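Local coordinates for protein putative hyaluronoglucosaminidase (Clostridium perfringens, PDB 6PWI) that probably hydrolyses N-acetylhexosamine linkages in glycans as a family 84 glycoside hydrolase, this piece comprising an N-terminal alpha/beta domain, the barrel domain and a helical C-terminal part, at residues 142-147 with 246-251; 69-74 with 153-158; 200-205 with 460-465; 177-182 with 324-329. All coordinates share one frame; numbering follows the deposited sequence.

Contact 1. Residues 142-147 with 246-251; sequences KNTDSA and ATKNKF. With EDO (1,2-ethanediol), chain I.
D145, in the first turn of helix 144-158, faces K248, the residue just past helix 231-247, with 7.4 Å between their CA atoms; a positive phi of 72° marks K248 as the point where the chain leaves the helix. K248 reaches across with an almost straight chain that bends only at its last torsion (chi4 -55°), turning NZ onto the carboxylate of D145. The salt bridge K248 NZ to D145 OD1 measures 2.8 Å and meets the oxygen almost end-on. Behind D145, N143 caps the helix: its OD1 accepts from S146 N at 3.0 Å and from S146 OG. K248 NZ also forms a salt bridge with D65, and D145 OD2 has a weak hydrogen bond with Y325 OH. Away from the salt bridge, K142 NZ hydrogen-bonds O1 of 1,2-ethanediol, probably from the crystallisation liquor, at 3.3 Å. An ammonium shared by two carboxylates, one of them in the first turn of helix 144-158, probably keeps these charges ionised where the N-terminal domain meets the barrel domain.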
loop_
_atom_site.group_PDB
_atom_site.type_symbol
_atom_site.label_atom_id
_atom_site.label_comp_id
_atom_site.label_asym_id
_atom_site.label_seq_id
_atom_site.Cartn_x
_atom_site.Cartn_y
_atom_site.Cartn_z
ATOM N N LYS A 142 -13.790 -1.620 -19.490
ATOM C CA LYS A 142 -15.162 -1.154 -19.352
ATOM C C LYS A 142 -15.193 0.367 -19.456
ATOM O O LYS A 142 -16.221 0.944 -19.801
ATOM C CB LYS A 142 -15.799 -1.649 -18.052
ATOM C CG LYS A 142 -15.194 -1.104 -16.766
ATOM C CD LYS A 142 -15.879 -1.633 -15.519
ATOM C CE LYS A 142 -17.355 -1.296 -15.444
ATOM N NZ LYS A 142 -18.037 -2.076 -14.387
ATOM N N ASN A 143 -14.047 0.995 -19.168
ATOM C CA ASN A 143 -13.863 2.427 -19.324
ATOM C C ASN A 143 -12.367 2.696 -19.472
ATOM O O ASN A 143 -11.566 1.761 -19.467
ATOM C CB ASN A 143 -14.480 3.199 -18.158
ATOM C CG ASN A 143 -14.054 2.641 -16.816
ATOM O OD1 ASN A 143 -12.865 2.424 -16.577
ATOM N ND2 ASN A 143 -15.017 2.376 -15.946
ATOM N N THR A 144 -12.005 3.982 -19.578
ATOM C CA THR A 144 -10.623 4.374 -19.812
ATOM C C THR A 144 -9.731 3.966 -18.633
ATOM O O THR A 144 -8.618 3.476 -18.841
ATOM C CB THR A 144 -10.518 5.835 -20.277
ATOM O OG1 THR A 144 -9.235 6.023 -20.877
ATOM C CG2 THR A 144 -10.753 6.849 -19.178
ATOM N N ASP A 145 -10.234 4.155 -17.401
ATOM C CA ASP A 145 -9.522 3.760 -16.192
ATOM C C ASP A 145 -9.123 2.283 -16.262
ATOM O O ASP A 145 -7.982 1.933 -15.961
ATOM C CB ASP A 145 -10.342 4.046 -14.929
ATOM C CG ASP A 145 -10.519 5.518 -14.591
ATOM O OD1 ASP A 145 -9.739 6.349 -15.098
ATOM O OD2 ASP A 145 -11.435 5.823 -13.808
ATOM N N SER A 146 -10.069 1.424 -16.671
ATOM C CA SER A 146 -9.835 -0.010 -16.767
ATOM C C SER A 146 -8.879 -0.347 -17.909
ATOM O O SER A 146 -8.097 -1.293 -17.804
ATOM C CB SER A 146 -11.127 -0.749 -16.906
ATOM O OG SER A 146 -11.992 -0.421 -15.831
ATOM N N ALA A 147 -8.942 0.427 -19.000
ATOM C CA ALA A 147 -7.997 0.228 -20.086
ATOM C C ALA A 147 -6.586 0.481 -19.562
ATOM O O ALA A 147 -5.669 -0.282 -19.855
ATOM C CB ALA A 147 -8.330 1.101 -21.276
ATOM N N ALA A 246 -1.756 11.114 -13.862
ATOM C CA ALA A 246 -0.871 10.363 -14.743
ATOM C C ALA A 246 -0.811 8.885 -14.344
ATOM O O ALA A 246 -0.649 8.023 -15.203
ATOM C CB ALA A 246 0.505 10.985 -14.743
ATOM N N THR A 247 -0.934 8.605 -13.038
ATOM C CA THR A 247 -0.734 7.266 -12.499
ATOM C C THR A 247 -2.079 6.595 -12.233
ATOM O O THR A 247 -2.147 5.374 -12.087
ATOM C CB THR A 247 0.041 7.313 -11.177
ATOM O OG1 THR A 247 -0.744 8.063 -10.246
ATOM C CG2 THR A 247 1.438 7.879 -11.318
ATOM N N LYS A 248 -3.129 7.426 -12.142
ATOM C CA LYS A 248 -4.518 7.037 -11.913
ATOM C C LYS A 248 -4.717 6.560 -10.477
ATOM O O LYS A 248 -5.788 6.080 -10.115
ATOM C CB LYS A 248 -5.082 6.120 -13.005
ATOM C CG LYS A 248 -5.778 6.863 -14.133
ATOM C CD LYS A 248 -6.359 5.974 -15.210
ATOM C CE LYS A 248 -6.725 6.742 -16.462
ATOM N NZ LYS A 248 -7.649 7.867 -16.174
ATOM N N ASN A 249 -3.666 6.728 -9.674
ATOM C CA ASN A 249 -3.740 6.656 -8.228
ATOM C C ASN A 249 -4.191 8.036 -7.740
ATOM O O ASN A 249 -3.373 8.844 -7.309
ATOM C CB ASN A 249 -2.375 6.208 -7.689
ATOM C CG ASN A 249 -2.353 5.736 -6.246
ATOM O OD1 ASN A 249 -1.643 4.790 -5.928
ATOM N ND2 ASN A 249 -3.090 6.384 -5.354
ATOM N N LYS A 250 -5.498 8.313 -7.834
ATOM C CA LYS A 250 -6.016 9.673 -7.754
ATOM C C LYS A 250 -5.710 10.295 -6.396
ATOM O O LYS A 250 -5.729 9.614 -5.374
ATOM C CB LYS A 250 -7.543 9.728 -7.871
ATOM C CG LYS A 250 -8.168 9.013 -9.060
ATOM C CD LYS A 250 -9.699 9.087 -9.070
ATOM C CE LYS A 250 -10.385 8.442 -7.877
ATOM N NZ LYS A 250 -10.293 6.957 -7.882
ATOM N N PHE A 251 -5.478 11.612 -6.416
ATOM C CA PHE A 251 -5.404 12.445 -5.232
ATOM C C PHE A 251 -6.822 12.745 -4.748
ATOM O O PHE A 251 -7.578 13.433 -5.436
ATOM C CB PHE A 251 -4.676 13.742 -5.590
ATOM C CG PHE A 251 -4.353 14.657 -4.437
ATOM C CD1 PHE A 251 -3.080 14.675 -3.878
ATOM C CD2 PHE A 251 -5.313 15.516 -3.917
ATOM C CE1 PHE A 251 -2.770 15.528 -2.829
ATOM C CE2 PHE A 251 -5.003 16.365 -2.864
ATOM C CZ PHE A 251 -3.732 16.374 -2.326
HETATM C C1 EDO I . -17.668 0.418 -10.862
HETATM O O1 EDO I . -18.158 -0.807 -11.367
HETATM C C2 EDO I . -16.251 0.595 -11.242
HETATM O O2 EDO I . -15.905 -0.231 -12.338
#

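Contact 2. Residues 69-74 with 153-158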
loop_
_atom_site.group_PDB
_atom_site.type_symbol
_atom_site.label_atom_id
_atom_site.label_comp_id
_atom_site.label_asym_id
_atom_site.label_seq_id
_atom_site.Cartn_x
_atom_site.Cartn_y
_atom_site.Cartn_z
ATOM N N LYS A 69 -3.222 7.115 -22.908
ATOM C CA LYS A 69 -2.334 7.071 -24.059
ATOM C C LYS A 69 -0.880 7.077 -23.587
ATOM O O LYS A 69 -0.083 6.253 -24.035
ATOM C CB LYS A 69 -2.609 8.213 -25.041
ATOM C CG LYS A 69 -4.034 8.302 -25.578
ATOM C CD LYS A 69 -4.202 9.340 -26.673
ATOM C CE LYS A 69 -5.650 9.680 -26.953
ATOM N NZ LYS A 69 -5.836 10.368 -28.255
ATOM N N ASN A 70 -0.548 8.001 -22.673
ATOM C CA ASN A 70 0.802 8.169 -22.146
ATOM C C ASN A 70 1.300 6.876 -21.499
ATOM O O ASN A 70 2.488 6.558 -21.570
ATOM C CB ASN A 70 0.891 9.338 -21.163
ATOM C CG ASN A 70 0.844 10.690 -21.847
ATOM O OD1 ASN A 70 1.351 10.850 -22.955
ATOM N ND2 ASN A 70 0.257 11.678 -21.197
ATOM N N ARG A 71 0.379 6.136 -20.874
ATOM C CA ARG A 71 0.716 4.872 -20.240
ATOM C C ARG A 71 1.177 3.849 -21.281
ATOM O O ARG A 71 2.103 3.082 -21.016
ATOM C CB ARG A 71 -0.442 4.358 -19.378
ATOM C CG ARG A 71 -0.073 3.192 -18.469
ATOM C CD ARG A 71 1.041 3.502 -17.485
ATOM N NE ARG A 71 0.720 2.928 -16.190
ATOM C CZ ARG A 71 1.497 2.991 -15.115
ATOM N NH1 ARG A 71 2.668 3.600 -15.180
ATOM N NH2 ARG A 71 1.102 2.442 -13.980
ATOM N N LEU A 72 0.537 3.831 -22.459
ATOM C CA LEU A 72 0.957 2.901 -23.495
ATOM C C LEU A 72 2.333 3.303 -24.017
ATOM O O LEU A 72 3.173 2.446 -24.270
ATOM C CB LEU A 72 -0.068 2.838 -24.633
ATOM C CG LEU A 72 0.313 1.880 -25.766
ATOM C CD1 LEU A 72 0.075 0.431 -25.364
ATOM C CD2 LEU A 72 -0.434 2.207 -27.047
ATOM N N LEU A 73 2.556 4.611 -24.157
ATOM C CA LEU A 73 3.800 5.099 -24.730
ATOM C C LEU A 73 4.982 4.798 -23.805
ATOM O O LEU A 73 6.073 4.510 -24.294
ATOM C CB LEU A 73 3.672 6.585 -25.085
ATOM C CG LEU A 73 2.588 6.908 -26.121
ATOM C CD1 LEU A 73 2.613 8.374 -26.528
ATOM C CD2 LEU A 73 2.698 6.013 -27.344
ATOM N N GLU A 74 4.749 4.848 -22.483
ATOM C CA GLU A 74 5.681 4.360 -21.475
ATOM C C GLU A 74 6.016 2.898 -21.754
ATOM O O GLU A 74 7.178 2.494 -21.729
ATOM C CB GLU A 74 5.025 4.363 -20.095
ATOM C CG GLU A 74 5.545 5.411 -19.128
ATOM C CD GLU A 74 5.111 5.151 -17.690
ATOM O OE1 GLU A 74 5.729 4.283 -17.036
ATOM O OE2 GLU A 74 4.137 5.793 -17.233
ATOM N N SER A 153 -0.790 -3.920 -16.758
ATOM C CA SER A 153 -0.424 -5.326 -16.805
ATOM C C SER A 153 0.599 -5.568 -17.911
ATOM O O SER A 153 1.551 -6.314 -17.697
ATOM C CB SER A 153 -1.614 -6.222 -16.923
ATOM O OG SER A 153 -2.312 -6.271 -15.686
ATOM N N LEU A 154 0.433 -4.894 -19.063
ATOM C CA LEU A 154 1.407 -4.989 -20.146
ATOM C C LEU A 154 2.766 -4.448 -19.702
ATOM O O LEU A 154 3.802 -4.960 -20.123
ATOM C CB LEU A 154 0.911 -4.237 -21.383
ATOM C CG LEU A 154 -0.136 -4.951 -22.234
ATOM C CD1 LEU A 154 -0.617 -4.036 -23.357
ATOM C CD2 LEU A 154 0.407 -6.262 -22.791
ATOM N N LYS A 155 2.745 -3.406 -18.861
ATOM C CA LYS A 155 3.962 -2.794 -18.360
ATOM C C LYS A 155 4.720 -3.810 -17.509
ATOM O O LYS A 155 5.942 -3.923 -17.603
ATOM C CB LYS A 155 3.652 -1.539 -17.541
ATOM C CG LYS A 155 4.873 -0.686 -17.237
ATOM C CD LYS A 155 4.728 0.263 -16.074
ATOM C CE LYS A 155 6.060 0.881 -15.712
ATOM N NZ LYS A 155 5.934 1.763 -14.531
ATOM N N ALA A 156 3.973 -4.544 -16.681
ATOM C CA ALA A 156 4.554 -5.592 -15.865
ATOM C C ALA A 156 5.149 -6.674 -16.769
ATOM O O ALA A 156 6.237 -7.179 -16.495
ATOM C CB ALA A 156 3.522 -6.138 -14.907
ATOM N N ILE A 157 4.448 -7.000 -17.865
ATOM C CA ILE A 157 4.904 -8.062 -18.749
ATOM C C ILE A 157 6.194 -7.626 -19.443
ATOM O O ILE A 157 7.169 -8.377 -19.481
ATOM C CB ILE A 157 3.803 -8.497 -19.741
ATOM C CG1 ILE A 157 2.632 -9.169 -19.015
ATOM C CG2 ILE A 157 4.390 -9.411 -20.808
ATOM C CD1 ILE A 157 1.509 -9.644 -19.915
ATOM N N PHE A 158 6.196 -6.386 -19.948
ATOM C CA PHE A 158 7.282 -5.895 -20.782
ATOM C C PHE A 158 8.567 -5.744 -19.966
ATOM O O PHE A 158 9.661 -5.899 -20.505
ATOM C CB PHE A 158 6.869 -4.627 -21.537
ATOM C CG PHE A 158 6.142 -4.840 -22.848
ATOM C CD1 PHE A 158 5.281 -5.915 -23.035
ATOM C CD2 PHE A 158 6.299 -3.946 -23.897
ATOM C CE1 PHE A 158 4.612 -6.097 -24.237
ATOM C CE2 PHE A 158 5.625 -4.128 -25.098
ATOM C CZ PHE A 158 4.784 -5.205 -25.267
#
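K155 sends its whole chain out extended, with CG anti to the backbone N (chi1 -168°), and R71 starts the same way but bends at chi2 (59°) and again at chi3, which carries its guanidinium across the lysine at about a right angle. With E74 they form a salt-bridge network between helices 66-78 and 144-158 of the N-terminal alpha/beta domain, whose mixed sheet both helices touch, through L72 and I157. R71 NH1 makes a weak hydrogen bond of 3.3 Å to E74 OE2 within a salt bridge, the carboxylate lying at the guanidinium edge. The other oxygen, E74 OE1, forms a long salt bridge with K155 NZ at 3.6 Å. One acid thus stands between two cations, and the stronger partner of K155 NZ is D205, from the barrel domain, which probably offsets the like charges. R71 NE also bonds to T152. Over one face of the guanidinium lies the methylene K155 CD, 4.0 Å from R71 NH1 and displaced toward the rim.

Contact 3. Residues 200-205 with 460-465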
loop_
_atom_site.group_PDB
_atom_site.type_symbol
_atom_site.label_atom_id
_atom_site.label_comp_id
_atom_site.label_asym_id
_atom_site.label_seq_id
_atom_site.Cartn_x
_atom_site.Cartn_y
_atom_site.Cartn_z
ATOM N N MET A 200 2.313 7.489 -5.046
ATOM C CA MET A 200 1.286 7.467 -6.074
ATOM C C MET A 200 1.818 6.723 -7.298
ATOM O O MET A 200 1.111 5.912 -7.888
ATOM C CB MET A 200 0.829 8.875 -6.459
ATOM C CG MET A 200 -0.209 9.430 -5.510
ATOM S SD MET A 200 -0.837 11.058 -6.009
ATOM C CE MET A 200 0.609 12.074 -5.711
ATOM N N LYS A 201 3.083 6.972 -7.639
ATOM C CA LYS A 201 3.717 6.331 -8.777
ATOM C C LYS A 201 3.812 4.826 -8.525
ATOM O O LYS A 201 3.660 4.030 -9.450
ATOM C CB LYS A 201 5.063 7.007 -9.048
ATOM C CG LYS A 201 5.808 6.542 -10.290
ATOM C CD LYS A 201 6.971 7.456 -10.652
ATOM C CE LYS A 201 7.900 6.868 -11.699
ATOM N NZ LYS A 201 8.455 5.564 -11.269
ATOM N N PHE A 202 4.029 4.443 -7.260
ATOM C CA PHE A 202 4.186 3.043 -6.906
ATOM C C PHE A 202 2.835 2.335 -6.952
ATOM O O PHE A 202 2.700 1.310 -7.617
ATOM C CB PHE A 202 4.900 2.890 -5.562
ATOM C CG PHE A 202 5.213 1.464 -5.181
ATOM C CD1 PHE A 202 4.374 0.751 -4.336
ATOM C CD2 PHE A 202 6.341 0.827 -5.678
ATOM C CE1 PHE A 202 4.663 -0.561 -3.989
ATOM C CE2 PHE A 202 6.624 -0.487 -5.334
ATOM C CZ PHE A 202 5.791 -1.180 -4.484
ATOM N N GLY A 203 1.842 2.896 -6.248
ATOM C CA GLY A 203 0.488 2.364 -6.238
ATOM C C GLY A 203 -0.064 2.166 -7.648
ATOM O O GLY A 203 -0.793 1.208 -7.907
ATOM N N GLY A 204 0.314 3.071 -8.561
ATOM C CA GLY A 204 -0.189 3.075 -9.923
ATOM C C GLY A 204 0.333 1.888 -10.727
ATOM O O GLY A 204 -0.333 1.424 -11.654
ATOM N N ASP A 205 1.530 1.414 -10.355
ATOM C CA ASP A 205 2.122 0.226 -10.951
ATOM C C ASP A 205 1.393 -1.040 -10.501
ATOM O O ASP A 205 1.585 -2.090 -11.105
ATOM C CB ASP A 205 3.629 0.137 -10.685
ATOM C CG ASP A 205 4.489 1.046 -11.557
ATOM O OD1 ASP A 205 3.974 1.555 -12.586
ATOM O OD2 ASP A 205 5.681 1.243 -11.208
ATOM N N LYS A 460 11.494 -7.228 -4.991
ATOM C CA LYS A 460 12.163 -6.952 -6.255
ATOM C C LYS A 460 11.574 -5.701 -6.913
ATOM O O LYS A 460 12.279 -4.990 -7.625
ATOM C CB LYS A 460 12.166 -8.170 -7.186
ATOM C CG LYS A 460 10.839 -8.499 -7.857
ATOM C CD LYS A 460 10.886 -9.735 -8.736
ATOM C CE LYS A 460 10.683 -11.020 -7.965
ATOM N NZ LYS A 460 9.257 -11.189 -7.612
ATOM N N TYR A 461 10.292 -5.425 -6.650
ATOM C CA TYR A 461 9.619 -4.260 -7.201
ATOM C C TYR A 461 9.960 -3.011 -6.394
ATOM O O TYR A 461 10.124 -1.934 -6.959
ATOM C CB TYR A 461 8.108 -4.483 -7.237
ATOM C CG TYR A 461 7.717 -5.659 -8.085
ATOM C CD1 TYR A 461 7.710 -5.564 -9.469
ATOM C CD2 TYR A 461 7.395 -6.880 -7.505
ATOM C CE1 TYR A 461 7.370 -6.650 -10.259
ATOM C CE2 TYR A 461 7.053 -7.976 -8.283
ATOM C CZ TYR A 461 7.040 -7.858 -9.665
ATOM O OH TYR A 461 6.698 -8.926 -10.441
ATOM N N ILE A 462 10.055 -3.167 -5.071
ATOM C CA ILE A 462 10.293 -2.033 -4.199
ATOM C C ILE A 462 11.735 -1.571 -4.365
ATOM O O ILE A 462 11.995 -0.371 -4.402
ATOM C CB ILE A 462 9.959 -2.385 -2.737
ATOM C CG1 ILE A 462 8.494 -2.805 -2.606
ATOM C CG2 ILE A 462 10.326 -1.238 -1.801
ATOM C CD1 ILE A 462 8.158 -3.446 -1.290
ATOM N N GLU A 463 12.656 -2.534 -4.467
ATOM C CA GLU A 463 14.081 -2.248 -4.457
ATOM C C GLU A 463 14.799 -3.205 -5.409
ATOM O O GLU A 463 15.275 -4.262 -4.993
ATOM C CB GLU A 463 14.624 -2.326 -3.026
ATOM C CG GLU A 463 16.136 -2.246 -2.936
ATOM C CD GLU A 463 16.741 -1.075 -3.694
ATOM O OE1 GLU A 463 16.523 0.076 -3.260
ATOM O OE2 GLU A 463 17.403 -1.310 -4.736
ATOM N N PRO A 464 14.926 -2.850 -6.711
ATOM C CA PRO A 464 15.440 -3.777 -7.724
ATOM C C PRO A 464 16.911 -4.173 -7.582
ATOM O O PRO A 464 17.308 -5.233 -8.054
ATOM C CB PRO A 464 15.229 -3.036 -9.056
ATOM C CG PRO A 464 14.279 -1.903 -8.721
ATOM C CD PRO A 464 14.572 -1.541 -7.279
ATOM N N ASP A 465 17.717 -3.333 -6.925
ATOM C CA ASP A 465 19.156 -3.553 -6.868
ATOM C C ASP A 465 19.569 -4.277 -5.583
ATOM O O ASP A 465 20.636 -4.889 -5.538
ATOM C CB ASP A 465 19.934 -2.250 -7.060
ATOM C CG ASP A 465 19.500 -1.466 -8.288
ATOM O OD1 ASP A 465 19.925 -1.833 -9.406
ATOM O OD2 ASP A 465 18.721 -0.501 -8.115
#
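The F202 ring meets helix 451-462 with its far end: the backbone oxygen of Y461 sits at the ring edge, close to the ring plane and 4.1 Å from F202 CE2, while CG1 of I462 comes in obliquely, 3.7 Å from F202 CZ. The second flat group, the Y461 ring, has K460 CG over one face and meets the F437 ring with planes about 20° apart; its side chain leads away from helix 193-204, leaving the main chain of Y461 to do the touching. F206 meets both rings edge-to-face, joining F202 and Y461 into one aromatic cluster. F202 starts toward the partner helix, and chi1 of -175° carries its ring out so that CZ and CE2 reach I462, ring and side chain slanting across one another. No hydrogen bond links the two segments; the contact between side chains is apolar, small and largely buried. Both F202 and I462 also touch K433 on helix 433-444, and I462 reaches L470 on helix 467-475. Y461 OH bonds to E35. Where helix 451-462 gives out, E463 OE2 accepts from D465 N at 3.0 Å, bridging the turn. Helix 193-204 follows the first strand of the eight-stranded parallel barrel and helix 433-444 the last, so the cluster lies over the closing seam of a TIM barrel, with helix 451-462 packed outside it.

Contact 4. Residues 177-182 with 324-329; sequences GQWRGF and VYEFIF
Q178 and E326 reach for each other from opposite directions, both with chains extended beyond CG. Q178 has CG anti to its backbone N (chi1 179°); E326 instead tucks CG between its own N and carbonyl carbon, and the straight remainder of the chain delivers the carboxylate. Q178 NE2 donates to E326 OE1 at 2.9 Å, with the N-H nearly straight toward the oxygen (166°). The oxygen lies close to the amide plane, yet the amide approaches from above the carboxylate, the two planes standing 84° apart. Beside this bond, W179 offers the edge of its indole, where CZ2 is 3.9 Å from E326 CG, while one face of the same ring carries Q178 CG. W179 also touches N209, Q292 and F388, placing it at the N-terminal end of the barrel, across which the first strand faces the approach to the fifth. Because the donor comes from above the carboxylate plane, the bond probably owes much to charge-dipole attraction, with the indole edge lining the glutamate's methylene.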
loop_
_atom_site.group_PDB
_atom_site.type_symbol
_atom_site.label_atom_id
_atom_site.label_comp_id
_atom_site.label_asym_id
_atom_site.label_seq_id
_atom_site.Cartn_x
_atom_site.Cartn_y
_atom_site.Cartn_z
ATOM N N GLY A 177 -12.321 -5.296 -5.112
ATOM C CA GLY A 177 -12.626 -4.081 -4.375
ATOM C C GLY A 177 -12.824 -2.878 -5.296
ATOM O O GLY A 177 -12.135 -2.745 -6.306
ATOM N N GLN A 178 -13.771 -2.011 -4.917
ATOM C CA GLN A 178 -14.017 -0.741 -5.580
ATOM C C GLN A 178 -12.829 0.205 -5.357
ATOM O O GLN A 178 -12.356 0.823 -6.307
ATOM C CB GLN A 178 -15.370 -0.188 -5.120
ATOM C CG GLN A 178 -15.754 1.158 -5.722
ATOM C CD GLN A 178 -16.923 1.833 -5.034
ATOM O OE1 GLN A 178 -17.392 1.419 -3.972
ATOM N NE2 GLN A 178 -17.405 2.909 -5.635
ATOM N N TRP A 179 -12.331 0.301 -4.115
ATOM C CA TRP A 179 -11.247 1.218 -3.777
ATOM C C TRP A 179 -10.029 0.457 -3.267
ATOM O O TRP A 179 -10.154 -0.446 -2.444
ATOM C CB TRP A 179 -11.690 2.290 -2.772
ATOM C CG TRP A 179 -12.943 2.999 -3.176
ATOM C CD1 TRP A 179 -14.132 2.968 -2.510
ATOM C CD2 TRP A 179 -13.162 3.799 -4.360
ATOM N NE1 TRP A 179 -15.069 3.704 -3.184
ATOM C CE2 TRP A 179 -14.507 4.227 -4.324
ATOM C CE3 TRP A 179 -12.368 4.205 -5.445
ATOM C CZ2 TRP A 179 -15.065 5.032 -5.326
ATOM C CZ3 TRP A 179 -12.916 5.004 -6.430
ATOM C CH2 TRP A 179 -14.252 5.407 -6.375
ATOM N N ARG A 180 -8.853 0.847 -3.773
ATOM C CA ARG A 180 -7.571 0.287 -3.382
ATOM C C ARG A 180 -6.551 1.418 -3.285
ATOM O O ARG A 180 -6.297 2.122 -4.262
ATOM C CB ARG A 180 -7.095 -0.734 -4.418
ATOM C CG ARG A 180 -8.132 -1.776 -4.812
ATOM C CD ARG A 180 -7.776 -2.532 -6.079
ATOM N NE ARG A 180 -7.600 -1.701 -7.271
ATOM C CZ ARG A 180 -8.590 -1.204 -8.018
ATOM N NH1 ARG A 180 -9.851 -1.445 -7.699
ATOM N NH2 ARG A 180 -8.313 -0.470 -9.085
ATOM N N GLY A 181 -5.973 1.605 -2.096
ATOM C CA GLY A 181 -4.916 2.587 -1.967
ATOM C C GLY A 181 -4.473 2.812 -0.528
ATOM O O GLY A 181 -4.496 1.905 0.303
ATOM N N PHE A 182 -4.066 4.053 -0.262
ATOM C CA PHE A 182 -3.424 4.416 0.985
ATOM C C PHE A 182 -3.888 5.813 1.379
ATOM O O PHE A 182 -4.204 6.637 0.524
ATOM C CB PHE A 182 -1.902 4.346 0.829
ATOM C CG PHE A 182 -1.328 5.136 -0.323
ATOM C CD1 PHE A 182 -0.775 6.397 -0.119
ATOM C CD2 PHE A 182 -1.327 4.622 -1.617
ATOM C CE1 PHE A 182 -0.236 7.118 -1.178
ATOM C CE2 PHE A 182 -0.798 5.349 -2.677
ATOM C CZ PHE A 182 -0.253 6.597 -2.457
ATOM N N VAL A 324 -17.231 14.069 -10.894
ATOM C CA VAL A 324 -16.666 13.860 -9.570
ATOM C C VAL A 324 -17.112 12.494 -9.042
ATOM O O VAL A 324 -18.303 12.233 -8.898
ATOM C CB VAL A 324 -17.024 15.012 -8.606
ATOM C CG1 VAL A 324 -16.518 14.767 -7.191
ATOM C CG2 VAL A 324 -16.502 16.340 -9.120
ATOM N N TYR A 325 -16.136 11.628 -8.750
ATOM C CA TYR A 325 -16.400 10.320 -8.178
ATOM C C TYR A 325 -17.080 10.490 -6.822
ATOM O O TYR A 325 -17.149 11.597 -6.293
ATOM C CB TYR A 325 -15.107 9.510 -8.072
ATOM C CG TYR A 325 -14.452 9.150 -9.382
ATOM C CD1 TYR A 325 -14.941 8.116 -10.170
ATOM C CD2 TYR A 325 -13.323 9.824 -9.826
ATOM C CE1 TYR A 325 -14.332 7.771 -11.369
ATOM C CE2 TYR A 325 -12.702 9.492 -11.021
ATOM C CZ TYR A 325 -13.207 8.458 -11.794
ATOM O OH TYR A 325 -12.598 8.125 -12.972
ATOM N N GLU A 326 -17.575 9.378 -6.263
ATOM C CA GLU A 326 -18.435 9.433 -5.086
ATOM C C GLU A 326 -17.625 9.788 -3.843
ATOM O O GLU A 326 -16.429 9.511 -3.775
ATOM C CB GLU A 326 -19.269 8.159 -4.929
ATOM C CG GLU A 326 -18.500 6.874 -5.161
ATOM C CD GLU A 326 -19.413 5.668 -5.303
ATOM O OE1 GLU A 326 -19.347 4.762 -4.433
ATOM O OE2 GLU A 326 -20.200 5.640 -6.276
ATOM N N PHE A 327 -18.304 10.424 -2.883
ATOM C CA PHE A 327 -17.695 10.874 -1.645
ATOM C C PHE A 327 -17.345 9.697 -0.738
ATOM O O PHE A 327 -18.000 8.652 -0.738
ATOM C CB PHE A 327 -18.636 11.801 -0.873
ATOM C CG PHE A 327 -18.746 13.207 -1.408
ATOM C CD1 PHE A 327 -17.755 14.147 -1.155
ATOM C CD2 PHE A 327 -19.862 13.601 -2.134
ATOM C CE1 PHE A 327 -17.870 15.445 -1.635
ATOM C CE2 PHE A 327 -19.974 14.897 -2.616
ATOM C CZ PHE A 327 -18.979 15.816 -2.366
ATOM N N ILE A 328 -16.288 9.916 0.045
ATOM C CA ILE A 328 -15.868 9.042 1.120
ATOM C C ILE A 328 -16.240 9.748 2.419
ATOM O O ILE A 328 -16.082 10.960 2.519
ATOM C CB ILE A 328 -14.355 8.804 0.968
ATOM C CG1 ILE A 328 -14.094 7.767 -0.127
ATOM C CG2 ILE A 328 -13.706 8.418 2.284
ATOM C CD1 ILE A 328 -12.921 8.089 -1.017
ATOM N N PHE A 329 -16.774 8.999 3.389
ATOM C CA PHE A 329 -17.162 9.568 4.673
ATOM C C PHE A 329 -16.581 8.723 5.805
ATOM O O PHE A 329 -16.738 7.507 5.825
ATOM C CB PHE A 329 -18.687 9.704 4.753
ATOM C CG PHE A 329 -19.220 10.324 6.023
ATOM C CD1 PHE A 329 -19.411 11.696 6.122
ATOM C CD2 PHE A 329 -19.543 9.538 7.121
ATOM C CE1 PHE A 329 -19.888 12.269 7.293
ATOM C CE2 PHE A 329 -20.018 10.114 8.291
ATOM C CZ PHE A 329 -20.190 11.478 8.377
#

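From the N terminus, contact 2 opens first at 69-74; contact 1 opens at 142-147 before contact 2 closes at 153-158, so these two cross, sharing helix 144-158. Contact 2 closes within the N-terminal domain before contacts 4 and 3 open on the first barrel strand and the helix that follows; D205 of 200-205 ties it to the barrel through K155. Contact 1 closes at 246-251, binding the two domains; contact 4 closes at 324-329 and contact 3 at 460-465, the longest loop. Contacts 1, 3 and 4 therefore all cross one another. They also touch: N249 of contact 1 packs on G203 of contact 3, K250 on W179 of contact 4, and M200 on F182.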